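Local coordinates for uncharacterized protein (PDB 6SCE), which is a type III CRISPR defence DNA nuclease activated by cyclic oligoadenylate, which probably binds between its CARF domains, at residues L297-H311 and H376-L390. Numbering follows the deposited sequence. Where two conformers were deposited one is given.
Sequences LVSEQAVPLYAAYLH and HANLNSGTTAMALGL. With nucleotides of chain B.
Leu297 lays its branches against the first turns of helix 384-393. CG stands anti to the carbonyl carbon (chi1 -55°), which brings it toward the helix. In the conformer described, CD1 lies over Ala387 CA and against Leu390 CD2, while CD2 meets Met386 CB at 3.8 Å. CB and CD1 cover Ser381 O, a buried oxygen with no polar partner in the model. Gly382 follows with a positive phi, and a CB there would crowd Leu297 CB.

Gly382 N donates a nearly straight bond to Ser299 OG (2.9 Å, 161°). Ser299 OG donates to OP2 of A4 of chain B at 2.7 Å, and Gln301 N grips the same OP2. These loops leave the C-terminal ends of neighbouring strands 293-297 and 375-378, in the parallel part, order 3-2-1-4-5, of a Rossmann-like sheet, as in CARF domains. The bound adenylates lie across these ends. Thr384 N and OG1 both hold OP1 of A3 of chain B, whose base touches the selenium of Met386, here selenomethionine.

Pro304 CB packs on Asn380 CB at 3.3 Å, and its CG and CD lie over the face of the base of A4 of chain B. Asn380 ND2 donates to O4' of that nucleotide, and Asn380 OD1 accepts from Leu403 N. Asn378 builds an Asx turn: its OD1 accepts from Asn380 N, the donor lying above the carbonyl plane. Its ND2 donates to Asn380 OD1 (3.1 Å) near Ala308 CB. A leucine in place of Asn378 would probably leave Asn380 N without its acceptor and deprive Asn380 OD1 of one of its two donors.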
ATOM      1  N   LEU A 297      -3.012  -4.062  13.994  0.50 26.31           N
ATOM      2  CA  LEU A 297      -3.113  -2.655  13.652  0.50 24.97           C
ATOM      3  C   LEU A 297      -3.882  -2.577  12.328  0.50 26.62           C
ATOM      4  O   LEU A 297      -4.050  -3.606  11.658  0.50 25.62           O
ATOM      5  CB  LEU A 297      -1.698  -2.054  13.591  0.50 24.87           C
ATOM      6  CG  LEU A 297      -1.153  -2.429  14.982  0.50 25.38           C
ATOM      7  CD1 LEU A 297       0.144  -3.203  15.032  0.50 20.89           C
ATOM      8  CD2 LEU A 297      -1.236  -1.291  15.980  0.50 24.87           C
ATOM      9  N   VAL A 298      -4.376  -1.388  11.968  1.00 25.57           N
ATOM     10  CA  VAL A 298      -5.007  -1.173  10.681  1.00 26.23           C
ATOM     11  C   VAL A 298      -4.217  -0.092   9.969  1.00 25.69           C
ATOM     12  O   VAL A 298      -3.922   0.968  10.528  1.00 25.99           O
ATOM     13  CB  VAL A 298      -6.499  -0.801  10.798  1.00 26.63           C
ATOM     14  CG1 VAL A 298      -7.083  -0.503   9.420  1.00 27.50           C
ATOM     15  CG2 VAL A 298      -7.270  -1.943  11.435  1.00 27.07           C
ATOM     16  N   SER A 299      -3.852  -0.372   8.730  1.00 24.86           N
ATOM     17  CA  SER A 299      -3.116   0.580   7.920  1.00 24.06           C
ATOM     18  C   SER A 299      -3.380   0.352   6.425  1.00 24.30           C
ATOM     19  O   SER A 299      -4.430  -0.181   6.069  1.00 24.44           O
ATOM     20  CB  SER A 299      -1.648   0.594   8.312  1.00 24.14           C
ATOM     21  OG  SER A 299      -1.015  -0.660   8.116  1.00 24.41           O
ATOM     22  N   GLU A 300      -2.492   0.797   5.545  1.00 24.98           N
ATOM     23  CA  GLU A 300      -2.825   0.914   4.141  1.00 26.87           C
ATOM     24  C   GLU A 300      -3.069  -0.448   3.472  1.00 26.87           C
ATOM     25  O   GLU A 300      -3.967  -0.592   2.656  1.00 27.11           O
ATOM     26  CB  GLU A 300      -1.746   1.716   3.398  1.00 29.97           C
ATOM     27  CG  GLU A 300      -1.926   1.776   1.883  1.00 35.52           C
ATOM     28  CD  GLU A 300      -3.205   2.484   1.438  1.00 45.04           C
ATOM     29  OE1 GLU A 300      -3.656   3.388   2.179  1.00 46.40           O
ATOM     30  OE2 GLU A 300      -3.747   2.152   0.333  1.00 48.86           O
ATOM     31  N   GLN A 301      -2.301  -1.463   3.831  1.00 25.60           N
ATOM     32  CA  GLN A 301      -2.466  -2.769   3.156  1.00 24.47           C
ATOM     33  C   GLN A 301      -3.496  -3.630   3.833  1.00 25.81           C
ATOM     34  O   GLN A 301      -3.359  -3.973   4.993  1.00 24.41           O
ATOM     35  CB  GLN A 301      -1.145  -3.502   3.074  1.00 23.76           C
ATOM     36  CG  GLN A 301      -0.079  -2.747   2.353  1.00 24.11           C
ATOM     37  CD  GLN A 301      -0.493  -2.313   0.965  1.00 26.70           C
ATOM     38  OE1 GLN A 301      -1.020  -3.118   0.181  1.00 28.71           O
ATOM     39  NE2 GLN A 301      -0.209  -1.059   0.620  1.00 26.53           N
ATOM     40  N   ALA A 302      -4.534  -4.006   3.096  1.00 24.96           N
ATOM     41  CA  ALA A 302      -5.558  -4.889   3.647  1.00 26.29           C
ATOM     42  C   ALA A 302      -5.167  -6.367   3.623  1.00 25.69           C
ATOM     43  O   ALA A 302      -5.629  -7.118   4.441  1.00 23.90           O
ATOM     44  CB  ALA A 302      -6.855  -4.714   2.878  1.00 29.44           C
ATOM     45  N   VAL A 303      -4.311  -6.781   2.687  1.00 24.73           N
ATOM     46  CA  VAL A 303      -4.042  -8.220   2.519  1.00 25.92           C
ATOM     47  C   VAL A 303      -3.495  -8.914   3.788  1.00 24.22           C
ATOM     48  O   VAL A 303      -3.949  -9.988   4.123  1.00 24.06           O
ATOM     49  CB  VAL A 303      -3.159  -8.494   1.283  1.00 25.40           C
ATOM     50  CG1 VAL A 303      -2.640  -9.917   1.265  1.00 26.51           C
ATOM     51  CG2 VAL A 303      -3.948  -8.216   0.001  1.00 28.51           C
ATOM     52  N   PRO A 304      -2.531  -8.296   4.511  1.00 23.47           N
ATOM     53  CA  PRO A 304      -2.031  -8.960   5.705  1.00 24.50           C
ATOM     54  C   PRO A 304      -3.088  -9.201   6.757  1.00 24.86           C
ATOM     55  O   PRO A 304      -3.097 -10.238   7.432  1.00 25.81           O
ATOM     56  CB  PRO A 304      -0.949  -7.998   6.214  1.00 24.22           C
ATOM     57  CG  PRO A 304      -0.460  -7.301   4.973  1.00 25.07           C
ATOM     58  CD  PRO A 304      -1.708  -7.137   4.134  1.00 24.30           C
ATOM     59  N   LEU A 305      -3.989  -8.244   6.918  1.00 25.51           N
ATOM     60  CA  LEU A 305      -5.084  -8.408   7.844  1.00 25.03           C
ATOM     61  C   LEU A 305      -6.019  -9.522   7.409  1.00 25.13           C
ATOM     62  O   LEU A 305      -6.509 -10.302   8.224  1.00 25.96           O
ATOM     63  CB  LEU A 305      -5.871  -7.110   7.946  1.00 26.44           C
ATOM     64  CG  LEU A 305      -6.958  -7.045   9.030  1.00 26.42           C
ATOM     65  CD1 LEU A 305      -6.545  -7.523  10.399  1.00 28.43           C
ATOM     66  CD2 LEU A 305      -7.411  -5.594   9.111  1.00 28.90           C
ATOM     67  N   TYR A 306      -6.265  -9.594   6.118  1.00 26.90           N
ATOM     68  CA  TYR A 306      -7.105 -10.653   5.573  1.00 27.06           C
ATOM     69  C   TYR A 306      -6.436 -12.037   5.758  1.00 26.42           C
ATOM     70  O   TYR A 306      -7.091 -12.996   6.125  1.00 26.13           O
ATOM     71  CB  TYR A 306      -7.381 -10.390   4.121  1.00 26.56           C
ATOM     72  CG  TYR A 306      -8.412 -11.313   3.529  1.00 28.06           C
ATOM     73  CD1 TYR A 306      -9.659 -11.432   4.107  1.00 30.26           C
ATOM     74  CD2 TYR A 306      -8.154 -12.033   2.389  1.00 30.63           C
ATOM     75  CE1 TYR A 306     -10.629 -12.260   3.581  1.00 32.01           C
ATOM     76  CE2 TYR A 306      -9.123 -12.868   1.840  1.00 30.23           C
ATOM     77  CZ  TYR A 306     -10.354 -12.977   2.444  1.00 31.86           C
ATOM     78  OH  TYR A 306     -11.330 -13.797   1.927  1.00 32.89           O
ATOM     79  N   ALA A 307      -5.133 -12.117   5.492  1.00 27.23           N
ATOM     80  CA  ALA A 307      -4.399 -13.348   5.726  1.00 26.84           C
ATOM     81  C   ALA A 307      -4.501 -13.757   7.165  1.00 26.77           C
ATOM     82  O   ALA A 307      -4.704 -14.931   7.471  1.00 28.63           O
ATOM     83  CB  ALA A 307      -2.939 -13.196   5.318  1.00 28.09           C
ATOM     84  N   ALA A 308      -4.362 -12.792   8.064  1.00 26.02           N
ATOM     85  CA  ALA A 308      -4.455 -13.073   9.495  1.00 27.02           C
ATOM     86  C   ALA A 308      -5.827 -13.630   9.878  1.00 27.93           C
ATOM     87  O   ALA A 308      -5.931 -14.521  10.730  1.00 28.62           O
ATOM     88  CB  ALA A 308      -4.138 -11.833  10.301  1.00 28.02           C
ATOM     89  N   TYR A 309      -6.869 -13.067   9.286  1.00 27.32           N
ATOM     90  CA  TYR A 309      -8.229 -13.579   9.467  1.00 27.66           C
ATOM     91  C   TYR A 309      -8.336 -15.045   8.970  1.00 27.51           C
ATOM     92  O   TYR A 309      -8.880 -15.890   9.666  1.00 29.43           O
ATOM     93  CB  TYR A 309      -9.215 -12.682   8.727  1.00 28.65           C
ATOM     94  CG  TYR A 309     -10.551 -13.333   8.531  1.00 30.56           C
ATOM     95  CD1 TYR A 309     -11.396 -13.519   9.605  1.00 34.09           C
ATOM     96  CD2 TYR A 309     -10.932 -13.826   7.291  1.00 36.50           C
ATOM     97  CE1 TYR A 309     -12.612 -14.157   9.443  1.00 35.98           C
ATOM     98  CE2 TYR A 309     -12.153 -14.451   7.112  1.00 37.66           C
ATOM     99  CZ  TYR A 309     -12.981 -14.617   8.205  1.00 38.23           C
ATOM    100  OH  TYR A 309     -14.190 -15.241   8.070  1.00 40.40           O
ATOM    101  N   LEU A 310      -7.808 -15.337   7.787  1.00 27.47           N
ATOM    102  CA  LEU A 310      -7.895 -16.694   7.240  1.00 28.82           C
ATOM    103  C   LEU A 310      -7.136 -17.684   8.125  1.00 32.74           C
ATOM    104  O   LEU A 310      -7.618 -18.785   8.397  1.00 28.87           O
ATOM    105  CB  LEU A 310      -7.371 -16.759   5.818  1.00 30.00           C
ATOM    106  CG  LEU A 310      -8.149 -15.962   4.779  1.00 30.71           C
ATOM    107  CD1 LEU A 310      -7.463 -16.093   3.437  1.00 29.82           C
ATOM    108  CD2 LEU A 310      -9.594 -16.411   4.723  1.00 32.26           C
ATOM    109  N   HIS A 311      -5.971 -17.266   8.609  1.00 28.43           N
ATOM    110  CA  HIS A 311      -5.145 -18.128   9.470  1.00 29.93           C
ATOM    111  C   HIS A 311      -5.753 -18.339  10.860  1.00 33.40           C
ATOM    112  O   HIS A 311      -5.866 -19.485  11.336  1.00 32.38           O
ATOM    113  CB  HIS A 311      -3.748 -17.531   9.560  1.00 28.76           C
ATOM    114  CG  HIS A 311      -2.858 -18.183  10.568  1.00 32.31           C
ATOM    115  ND1 HIS A 311      -2.336 -19.448  10.394  1.00 31.97           N
ATOM    116  CD2 HIS A 311      -2.391 -17.739  11.757  1.00 33.80           C
ATOM    117  CE1 HIS A 311      -1.569 -19.743  11.430  1.00 33.72           C
ATOM    118  NE2 HIS A 311      -1.589 -18.728  12.273  1.00 34.87           N
ATOM    119  N   HIS A 376      -3.552 -14.585  18.609  1.00 31.38           N
ATOM    120  CA  HIS A 376      -2.807 -14.334  17.368  1.00 30.40           C
ATOM    121  C   HIS A 376      -2.482 -12.836  17.277  1.00 30.14           C
ATOM    122  O   HIS A 376      -3.308 -11.988  17.595  1.00 29.76           O
ATOM    123  CB  HIS A 376      -3.611 -14.749  16.143  1.00 31.51           C
ATOM    124  CG  HIS A 376      -3.932 -16.209  16.097  1.00 32.11           C
ATOM    125  ND1 HIS A 376      -3.187 -17.108  15.365  1.00 33.93           N
ATOM    126  CD2 HIS A 376      -4.908 -16.927  16.695  1.00 33.05           C
ATOM    127  CE1 HIS A 376      -3.701 -18.319  15.514  1.00 34.36           C
ATOM    128  NE2 HIS A 376      -4.745 -18.238  16.311  1.00 33.43           N
ATOM    129  N   ALA A 377      -1.270 -12.519  16.863  1.00 28.27           N
ATOM    130  CA  ALA A 377      -0.880 -11.139  16.728  1.00 27.39           C
ATOM    131  C   ALA A 377      -0.261 -10.965  15.364  1.00 28.69           C
ATOM    132  O   ALA A 377       0.759 -11.576  15.042  1.00 28.34           O
ATOM    133  CB  ALA A 377       0.100 -10.731  17.828  1.00 28.77           C
ATOM    134  N   ASN A 378      -0.878 -10.129  14.555  1.00 25.38           N
ATOM    135  CA  ASN A 378      -0.339  -9.826  13.262  1.00 26.20           C
ATOM    136  C   ASN A 378       0.589  -8.599  13.379  1.00 26.16           C
ATOM    137  O   ASN A 378       0.204  -7.568  13.919  1.00 26.63           O
ATOM    138  CB  ASN A 378      -1.462  -9.512  12.275  1.00 26.99           C
ATOM    139  CG  ASN A 378      -0.919  -9.084  10.941  1.00 28.60           C
ATOM    140  OD1 ASN A 378      -0.630  -7.883  10.711  1.00 28.77           O
ATOM    141  ND2 ASN A 378      -0.672 -10.063  10.082  1.00 26.17           N
ATOM    142  N   LEU A 379       1.784  -8.709  12.825  1.00 24.71           N
ATOM    143  CA  LEU A 379       2.790  -7.654  12.918  1.00 25.53           C
ATOM    144  C   LEU A 379       3.067  -6.915  11.608  1.00 23.40           C
ATOM    145  O   LEU A 379       4.051  -6.194  11.496  1.00 25.00           O
ATOM    146  CB  LEU A 379       4.076  -8.244  13.507  1.00 26.61           C
ATOM    147  CG  LEU A 379       3.932  -8.808  14.923  1.00 28.78           C
ATOM    148  CD1 LEU A 379       5.211  -9.461  15.400  1.00 31.52           C
ATOM    149  CD2 LEU A 379       3.534  -7.724  15.916  1.00 32.96           C
ATOM    150  N   ASN A 380       2.179  -7.064  10.625  1.00 24.61           N
ATOM    151  CA  ASN A 380       2.323  -6.409   9.344  1.00 23.54           C
ATOM    152  C   ASN A 380       1.944  -4.964   9.285  1.00 25.37           C
ATOM    153  O   ASN A 380       2.495  -4.244   8.459  1.00 25.41           O
ATOM    154  CB  ASN A 380       1.479  -7.066   8.265  1.00 23.04           C
ATOM    155  CG  ASN A 380       2.074  -8.380   7.794  1.00 23.32           C
ATOM    156  OD1 ASN A 380       1.769  -9.405   8.364  1.00 24.53           O
ATOM    157  ND2 ASN A 380       2.924  -8.341   6.794  1.00 24.81           N
ATOM    158  N   SER A 381       1.001  -4.553  10.123  1.00 26.20           N
ATOM    159  CA  SER A 381       0.321  -3.274   9.919  1.00 25.01           C
ATOM    160  C   SER A 381       0.710  -2.228  10.967  1.00 25.20           C
ATOM    161  O   SER A 381       1.318  -2.508  12.002  1.00 24.74           O
ATOM    162  CB  SER A 381      -1.189  -3.486   9.896  1.00 26.56           C
ATOM    163  OG  SER A 381      -1.554  -4.523   8.992  1.00 27.43           O
ATOM    164  N   GLY A 382       0.299  -1.000  10.663  1.00 25.86           N
ATOM    165  CA  GLY A 382       0.727   0.157  11.377  1.00 25.17           C
ATOM    166  C   GLY A 382       2.168   0.486  11.064  1.00 25.42           C
ATOM    167  O   GLY A 382       2.874  -0.229  10.330  1.00 25.74           O
ATOM    168  N   THR A 383       2.623   1.563  11.677  1.00 24.46           N
ATOM    169  CA  THR A 383       4.004   1.994  11.614  1.00 23.45           C
ATOM    170  C   THR A 383       4.869   1.039  12.424  1.00 22.88           C
ATOM    171  O   THR A 383       4.360   0.210  13.168  1.00 24.12           O
ATOM    172  CB  THR A 383       4.143   3.398  12.216  1.00 24.35           C
ATOM    173  OG1 THR A 383       3.789   3.320  13.597  1.00 24.04           O
ATOM    174  CG2 THR A 383       3.259   4.388  11.469  1.00 25.48           C
ATOM    175  N   THR A 384       6.183   1.145  12.314  1.00 22.50           N
ATOM    176  CA  THR A 384       7.064   0.278  13.108  1.00 23.28           C
ATOM    177  C   THR A 384       6.857   0.488  14.609  1.00 25.98           C
ATOM    178  O   THR A 384       6.806  -0.478  15.373  1.00 25.40           O
ATOM    179  CB  THR A 384       8.545   0.435  12.712  1.00 25.24           C
ATOM    180  OG1 THR A 384       8.666   0.231  11.298  1.00 25.62           O
ATOM    181  CG2 THR A 384       9.394  -0.545  13.403  1.00 26.01           C
ATOM    182  N   ALA A 385       6.645   1.744  15.012  1.00 24.10           N
ATOM    183  CA  ALA A 385       6.295   2.056  16.382  1.00 25.02           C
ATOM    184  C   ALA A 385       5.080   1.293  16.851  1.00 23.94           C
ATOM    185  O   ALA A 385       5.136   0.696  17.933  1.00 26.04           O
ATOM    186  CB  ALA A 385       6.089   3.561  16.569  1.00 25.36           C
HETATM  187  N   MSE A 386       4.027   1.270  16.043  1.00 24.62           N
HETATM  188  CA  MSE A 386       2.778   0.625  16.427  1.00 24.06           C
HETATM  189  C   MSE A 386       2.918  -0.875  16.511  1.00 25.75           C
HETATM  190  O   MSE A 386       2.449  -1.518  17.449  1.00 25.11           O
HETATM  191  CB  MSE A 386       1.676   1.033  15.489  1.00 25.24           C
HETATM  192  CG  MSE A 386       1.310   2.522  15.541  1.00 24.85           C
HETATM  193 SE   MSE A 386       0.297   3.151  14.023  1.00 26.43          SE
HETATM  194  CE  MSE A 386      -1.247   1.991  14.116  1.00 24.03           C
ATOM    195  N   ALA A 387       3.592  -1.447  15.522  1.00 26.33           N
ATOM    196  CA  ALA A 387       3.820  -2.883  15.489  1.00 25.45           C
ATOM    197  C   ALA A 387       4.736  -3.373  16.608  1.00 25.08           C
ATOM    198  O   ALA A 387       4.500  -4.445  17.188  1.00 25.90           O
ATOM    199  CB  ALA A 387       4.364  -3.274  14.134  1.00 25.00           C
ATOM    200  N   LEU A 388       5.796  -2.628  16.904  1.00 25.67           N
ATOM    201  CA  LEU A 388       6.625  -2.940  18.068  1.00 25.67           C
ATOM    202  C   LEU A 388       5.822  -2.851  19.372  1.00 26.63           C
ATOM    203  O   LEU A 388       6.019  -3.657  20.276  1.00 26.13           O
ATOM    204  CB  LEU A 388       7.848  -2.062  18.131  1.00 26.98           C
ATOM    205  CG  LEU A 388       8.901  -2.346  17.063  1.00 28.51           C
ATOM    206  CD1 LEU A 388      10.092  -1.424  17.230  1.00 29.12           C
ATOM    207  CD2 LEU A 388       9.342  -3.780  17.128  1.00 28.76           C
ATOM    208  N   GLY A 389       4.909  -1.895  19.455  1.00 26.27           N
ATOM    209  CA  GLY A 389       4.020  -1.790  20.603  1.00 27.20           C
ATOM    210  C   GLY A 389       3.184  -3.012  20.815  1.00 27.19           C
ATOM    211  O   GLY A 389       2.989  -3.500  21.948  1.00 28.41           O
ATOM    212  N   LEU A 390       2.692  -3.540  19.701  1.00 27.15           N
ATOM    213  CA  LEU A 390       1.915  -4.750  19.767  1.00 28.76           C
ATOM    214  C   LEU A 390       2.808  -5.895  20.200  1.00 27.82           C
ATOM    215  O   LEU A 390       2.422  -6.680  21.040  1.00 28.11           O
ATOM    216  CB  LEU A 390       1.244  -5.048  18.420  1.00 28.86           C
ATOM    217  CG  LEU A 390       0.643  -6.450  18.215  1.00 30.71           C
ATOM    218  CD1 LEU A 390      -0.285  -6.842  19.326  1.00 31.63           C
ATOM    219  CD2 LEU A 390      -0.146  -6.447  16.921  1.00 33.94           C
TER
ATOM    220  P     A B   3       7.280   1.997   8.761  1.00 26.45           P
ATOM    221  OP1   A B   3       7.624   2.380  10.191  1.00 23.87           O
ATOM    222  OP2   A B   3       8.016   0.776   8.280  1.00 27.62           O
ATOM    223  O5'   A B   3       5.713   1.789   8.646  1.00 25.07           O
ATOM    224  C5'   A B   3       5.017   1.707   7.394  1.00 27.44           C
ATOM    225  C4'   A B   3       3.576   1.384   7.713  1.00 26.31           C
ATOM    226  O4'   A B   3       2.978   2.489   8.456  1.00 25.77           O
ATOM    227  C3'   A B   3       2.672   1.139   6.510  1.00 23.64           C
ATOM    228  O3'   A B   3       1.978  -0.067   6.762  1.00 24.07           O
ATOM    229  C2'   A B   3       1.743   2.363   6.519  1.00 25.10           C
ATOM    230  O2'   A B   3       0.474   2.125   5.949  1.00 24.69           O
ATOM    231  C1'   A B   3       1.655   2.646   8.013  1.00 24.92           C
ATOM    232  N9    A B   3       1.250   3.996   8.331  1.00 28.50           N
ATOM    233  C8    A B   3       1.780   5.152   7.809  1.00 29.33           C
ATOM    234  N7    A B   3       1.227   6.232   8.324  1.00 29.41           N
ATOM    235  C5    A B   3       0.322   5.750   9.255  1.00 28.52           C
ATOM    236  C6    A B   3      -0.558   6.405  10.138  1.00 29.27           C
ATOM    237  N6    A B   3      -0.624   7.729  10.242  1.00 31.99           N
ATOM    238  N1    A B   3      -1.308   5.623  10.949  1.00 27.40           N
ATOM    239  C2    A B   3      -1.196   4.292  10.858  1.00 29.23           C
ATOM    240  N3    A B   3      -0.408   3.561  10.059  1.00 28.27           N
ATOM    241  C4    A B   3       0.332   4.369   9.275  1.00 28.12           C
ATOM    242  P     A B   4       1.524  -1.066   5.590  1.00 24.10           P
ATOM    243  OP1   A B   4       2.030  -0.580   4.275  1.00 24.37           O
ATOM    244  OP2   A B   4       0.066  -1.409   5.736  1.00 24.98           O
ATOM    245  O5'   A B   4       2.422  -2.310   6.036  1.00 24.33           O
ATOM    246  C5'   A B   4       2.182  -3.573   5.398  1.00 23.82           C
ATOM    247  C4'   A B   4       3.463  -4.371   5.435  1.00 22.03           C
ATOM    248  O4'   A B   4       3.181  -5.760   5.102  1.00 24.07           O
ATOM    249  C3'   A B   4       4.497  -3.890   4.425  1.00 22.84           C
ATOM    250  O3'   A B   4       5.852  -4.031   4.845  1.00 22.79           O
ATOM    251  C2'   A B   4       4.238  -4.848   3.259  1.00 24.16           C
ATOM    252  O2'   A B   4       5.318  -4.913   2.356  1.00 24.40           O
ATOM    253  C1'   A B   4       4.018  -6.135   4.033  1.00 23.12           C
ATOM    254  N9    A B   4       3.404  -7.213   3.272  1.00 25.46           N
ATOM    255  C8    A B   4       3.898  -8.491   3.202  1.00 24.03           C
ATOM    256  N7    A B   4       3.201  -9.263   2.409  1.00 23.12           N
ATOM    257  C5    A B   4       2.205  -8.439   1.894  1.00 24.55           C
ATOM    258  C6    A B   4       1.150  -8.666   0.985  1.00 26.67           C
ATOM    259  N6    A B   4       0.922  -9.832   0.371  1.00 26.05           N
ATOM    260  N1    A B   4       0.356  -7.609   0.678  1.00 26.50           N
ATOM    261  C2    A B   4       0.603  -6.431   1.266  1.00 27.21           C
ATOM    262  N3    A B   4       1.549  -6.105   2.152  1.00 25.22           N
ATOM    263  C4    A B   4       2.324  -7.163   2.430  1.00 24.54           C
TER
HETATM  264  O   HOH W   1      -0.985  -5.584  12.413  1.00 25.77           O
HETATM  265  O   HOH W   2      -4.133  -4.720   9.243  1.00 37.05           O
HETATM  266  O   HOH W   3      -1.018  -3.849   6.487  1.00 26.41           O